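Local coordinates for protein cysteine synthase 3 (Entamoeba histolytica, PDB 6KR5) that probably catalyses the pyridoxal-phosphate-dependent formation of L-cysteine from O-acetylserine and sulfide, at residues B[25-33]-B[265-275]. Residues are numbered along the deposited sequence; the frame is centred on the assembly and turned at random.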
loop_
_atom_site.group_PDB
_atom_site.type_symbol
_atom_site.label_atom_id
_atom_site.label_comp_id
_atom_site.label_asym_id
_atom_site.label_seq_id
_atom_site.Cartn_x
_atom_site.Cartn_y
_atom_site.Cartn_z
ATOM N N PRO B 25 4.990 -8.740 5.853
ATOM C CA PRO B 25 4.311 -9.729 6.698
ATOM C C PRO B 25 4.099 -11.049 5.988
ATOM O O PRO B 25 3.909 -11.103 4.772
ATOM C CB PRO B 25 2.960 -9.075 7.005
ATOM C CG PRO B 25 3.048 -7.677 6.508
ATOM C CD PRO B 25 4.086 -7.657 5.445
ATOM N N LEU B 26 4.111 -12.118 6.782
ATOM C CA LEU B 26 3.765 -13.465 6.345
ATOM C C LEU B 26 2.474 -13.854 7.064
ATOM O O LEU B 26 2.439 -13.869 8.300
ATOM C CB LEU B 26 4.899 -14.438 6.661
ATOM C CG LEU B 26 4.790 -15.857 6.123
ATOM C CD1 LEU B 26 4.654 -15.873 4.616
ATOM C CD2 LEU B 26 6.026 -16.638 6.543
ATOM N N VAL B 27 1.416 -14.136 6.296
ATOM C CA VAL B 27 0.044 -14.223 6.801
ATOM C C VAL B 27 -0.576 -15.563 6.418
ATOM O O VAL B 27 -0.427 -16.032 5.285
ATOM C CB VAL B 27 -0.814 -13.059 6.255
ATOM C CG1 VAL B 27 -2.246 -13.100 6.822
ATOM C CG2 VAL B 27 -0.141 -11.722 6.560
ATOM N N GLU B 28 -1.307 -16.166 7.356
ATOM C CA GLU B 28 -2.030 -17.401 7.063
ATOM C C GLU B 28 -3.234 -17.147 6.163
ATOM O O GLU B 28 -4.018 -16.220 6.404
ATOM C CB GLU B 28 -2.524 -18.048 8.356
ATOM C CG GLU B 28 -1.441 -18.426 9.357
ATOM C CD GLU B 28 -2.019 -18.891 10.695
ATOM O OE1 GLU B 28 -3.200 -18.603 10.982
ATOM O OE2 GLU B 28 -1.276 -19.546 11.462
ATOM N N LEU B 29 -3.401 -18.012 5.150
ATOM C CA LEU B 29 -4.658 -18.117 4.408
ATOM C C LEU B 29 -5.614 -19.056 5.139
ATOM O O LEU B 29 -5.188 -20.073 5.694
ATOM C CB LEU B 29 -4.403 -18.647 2.999
ATOM C CG LEU B 29 -3.762 -17.680 2.016
ATOM C CD1 LEU B 29 -3.686 -18.340 0.638
ATOM C CD2 LEU B 29 -4.525 -16.360 1.949
ATOM N N HIS B 30 -6.908 -18.722 5.122
ATOM C CA HIS B 30 -7.920 -19.558 5.773
ATOM C C HIS B 30 -9.155 -19.715 4.901
ATOM O O HIS B 30 -9.704 -20.813 4.780
ATOM C CB HIS B 30 -8.335 -18.971 7.126
ATOM C CG HIS B 30 -7.231 -18.934 8.132
ATOM N ND1 HIS B 30 -6.723 -20.070 8.725
ATOM C CD2 HIS B 30 -6.543 -17.893 8.658
ATOM C CE1 HIS B 30 -5.756 -19.731 9.560
ATOM N NE2 HIS B 30 -5.633 -18.416 9.543
ATOM N N GLY B 31 -9.616 -18.611 4.316
ATOM C CA GLY B 31 -10.854 -18.653 3.562
ATOM C C GLY B 31 -10.747 -19.512 2.322
ATOM O O GLY B 31 -11.590 -20.378 2.075
ATOM N N VAL B 32 -9.695 -19.295 1.525
ATOM C CA VAL B 32 -9.542 -20.048 0.283
ATOM C C VAL B 32 -8.863 -21.393 0.480
ATOM O O VAL B 32 -8.778 -22.168 -0.478
ATOM C CB VAL B 32 -8.777 -19.241 -0.788
ATOM C CG1 VAL B 32 -9.574 -18.010 -1.185
ATOM C CG2 VAL B 32 -7.357 -18.881 -0.326
ATOM N N THR B 33 -8.391 -21.708 1.692
ATOM C CA THR B 33 -7.857 -23.034 1.987
ATOM C C THR B 33 -8.923 -23.977 2.521
ATOM O O THR B 33 -8.628 -25.157 2.746
ATOM C CB THR B 33 -6.708 -22.952 3.001
ATOM O OG1 THR B 33 -7.214 -22.491 4.262
ATOM C CG2 THR B 33 -5.609 -22.017 2.500
ATOM N N MET B 265 -8.943 -16.475 -8.997
ATOM C CA MET B 265 -8.312 -16.693 -7.697
ATOM C C MET B 265 -8.119 -15.382 -6.940
ATOM O O MET B 265 -8.389 -15.310 -5.734
ATOM C CB MET B 265 -6.969 -17.401 -7.871
ATOM C CG MET B 265 -6.362 -17.828 -6.547
ATOM S SD MET B 265 -7.078 -19.391 -5.960
ATOM C CE MET B 265 -8.065 -18.825 -4.582
ATOM N N ALA B 266 -7.644 -14.336 -7.625
ATOM C CA ALA B 266 -7.421 -13.057 -6.956
ATOM C C ALA B 266 -8.716 -12.504 -6.384
ATOM O O ALA B 266 -8.732 -11.976 -5.268
ATOM C CB ALA B 266 -6.797 -12.059 -7.930
ATOM N N ARG B 267 -9.813 -12.621 -7.133
ATOM C CA ARG B 267 -11.102 -12.161 -6.625
ATOM C C ARG B 267 -11.537 -12.964 -5.411
ATOM O O ARG B 267 -12.139 -12.416 -4.480
ATOM C CB ARG B 267 -12.166 -12.250 -7.715
ATOM C CG ARG B 267 -12.005 -11.198 -8.796
ATOM C CD ARG B 267 -13.217 -11.155 -9.712
ATOM N NE ARG B 267 -13.305 -12.324 -10.588
ATOM C CZ ARG B 267 -12.728 -12.418 -11.782
ATOM N NH1 ARG B 267 -12.007 -11.408 -12.258
ATOM N NH2 ARG B 267 -12.889 -13.515 -12.504
ATOM N N ALA B 268 -11.264 -14.270 -5.411
ATOM C CA ALA B 268 -11.667 -15.103 -4.278
ATOM C C ALA B 268 -10.856 -14.777 -3.029
ATOM O O ALA B 268 -11.390 -14.783 -1.914
ATOM C CB ALA B 268 -11.523 -16.579 -4.640
ATOM N N VAL B 269 -9.567 -14.480 -3.197
ATOM C CA VAL B 269 -8.716 -14.181 -2.052
ATOM C C VAL B 269 -9.180 -12.907 -1.355
ATOM O O VAL B 269 -9.241 -12.848 -0.123
ATOM C CB VAL B 269 -7.251 -14.087 -2.514
ATOM C CG1 VAL B 269 -6.365 -13.556 -1.396
ATOM C CG2 VAL B 269 -6.791 -15.462 -2.960
ATOM N N VAL B 270 -9.523 -11.867 -2.120
ATOM C CA VAL B 270 -9.958 -10.650 -1.446
ATOM C C VAL B 270 -11.337 -10.854 -0.812
ATOM O O VAL B 270 -11.584 -10.374 0.301
ATOM C CB VAL B 270 -9.890 -9.431 -2.396
ATOM C CG1 VAL B 270 -10.786 -9.595 -3.579
ATOM C CG2 VAL B 270 -10.206 -8.124 -1.643
ATOM N N LYS B 271 -12.222 -11.628 -1.444
ATOM C CA LYS B 271 -13.560 -11.798 -0.880
ATOM C C LYS B 271 -13.546 -12.675 0.366
ATOM O O LYS B 271 -14.283 -12.406 1.326
ATOM C CB LYS B 271 -14.510 -12.390 -1.918
ATOM C CG LYS B 271 -15.974 -12.374 -1.466
ATOM C CD LYS B 271 -16.907 -12.841 -2.577
ATOM C CE LYS B 271 -18.339 -12.920 -2.079
ATOM N NZ LYS B 271 -19.281 -13.431 -3.112
ATOM N N TYR B 272 -12.738 -13.744 0.368
ATOM C CA TYR B 272 -12.812 -14.734 1.436
ATOM C C TYR B 272 -11.664 -14.689 2.431
ATOM O O TYR B 272 -11.802 -15.251 3.527
ATOM C CB TYR B 272 -12.944 -16.140 0.826
ATOM C CG TYR B 272 -14.214 -16.216 0.004
ATOM C CD1 TYR B 272 -15.445 -15.994 0.603
ATOM C CD2 TYR B 272 -14.183 -16.441 -1.363
ATOM C CE1 TYR B 272 -16.614 -16.024 -0.129
ATOM C CE2 TYR B 272 -15.363 -16.481 -2.111
ATOM C CZ TYR B 272 -16.571 -16.269 -1.483
ATOM O OH TYR B 272 -17.768 -16.297 -2.193
ATOM N N ASP B 273 -10.540 -14.032 2.098
ATOM C CA ASP B 273 -9.491 -13.775 3.074
ATOM C C ASP B 273 -9.258 -12.295 3.319
ATOM O O ASP B 273 -8.478 -11.952 4.213
ATOM C CB ASP B 273 -8.175 -14.451 2.651
ATOM C CG ASP B 273 -8.212 -15.935 2.893
ATOM O OD1 ASP B 273 -7.872 -16.369 4.017
ATOM O OD2 ASP B 273 -8.609 -16.652 1.962
ATOM N N GLY B 274 -9.927 -11.413 2.582
ATOM C CA GLY B 274 -9.745 -10.001 2.833
ATOM C C GLY B 274 -8.393 -9.443 2.459
ATOM O O GLY B 274 -8.003 -8.395 2.980
ATOM N N ILE B 275 -7.670 -10.107 1.562
ATOM C CA ILE B 275 -6.358 -9.668 1.103
ATOM C C ILE B 275 -6.502 -9.276 -0.359
ATOM O O ILE B 275 -6.838 -10.116 -1.197
ATOM C CB ILE B 275 -5.309 -10.773 1.280
ATOM C CG1 ILE B 275 -5.100 -11.081 2.761
ATOM C CG2 ILE B 275 -4.016 -10.383 0.607
ATOM C CD1 ILE B 275 -4.374 -12.385 2.998
HETATM O O HOH W 1 -6.537 -15.167 6.156
#
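Asp273 OD1 is gripped by three donors: the backbone N of His30 at 2.8 Å, the backbone N of Gly31 at 2.9 Å, and a water that also donates to Glu28 O. The bond from His30 is nearly straight (171°) and lies close to the carboxylate plane, whereas the Gly31 N-H comes in on the same syn side but well out of it. The second oxygen, Asp273 OD2, receives Val32 N at 2.9 Å through its syn lone pair. Aspartate suits this place because its short side chain, with CG anti to the carbonyl carbon (chi1 -76°), presents both oxygens to three successive N-H groups of a turn, fixing the carboxylate's rotation. Gly31, lacking a side chain, lets the turn come close to the helix end, its CA resting 3.5 Å from Tyr272 O in a CA-H...O contact.

Apolar side chains pack beside the carboxylate. Val32 CG1 lies 3.8 Å from Met265 CE and 4.2 Å from both Ala268 CB and Val269 CG2; bent at chi2 (82°) and chi3, the Met265 chain turns its CE toward Val32. Leu29 crosses the Asp273 side chain at about a right angle, its CD2 3.8 Å from Asp273 CG, and also reaches Ile275 CD1 at 4.1 Å. The contact thus ties the loop after edge strand 26-28, whose sheet continues into the second subunit, to the C-terminal end of helix 259-273. Three backbone N-H groups and a water would probably stabilise the negative charge of the buried carboxylate.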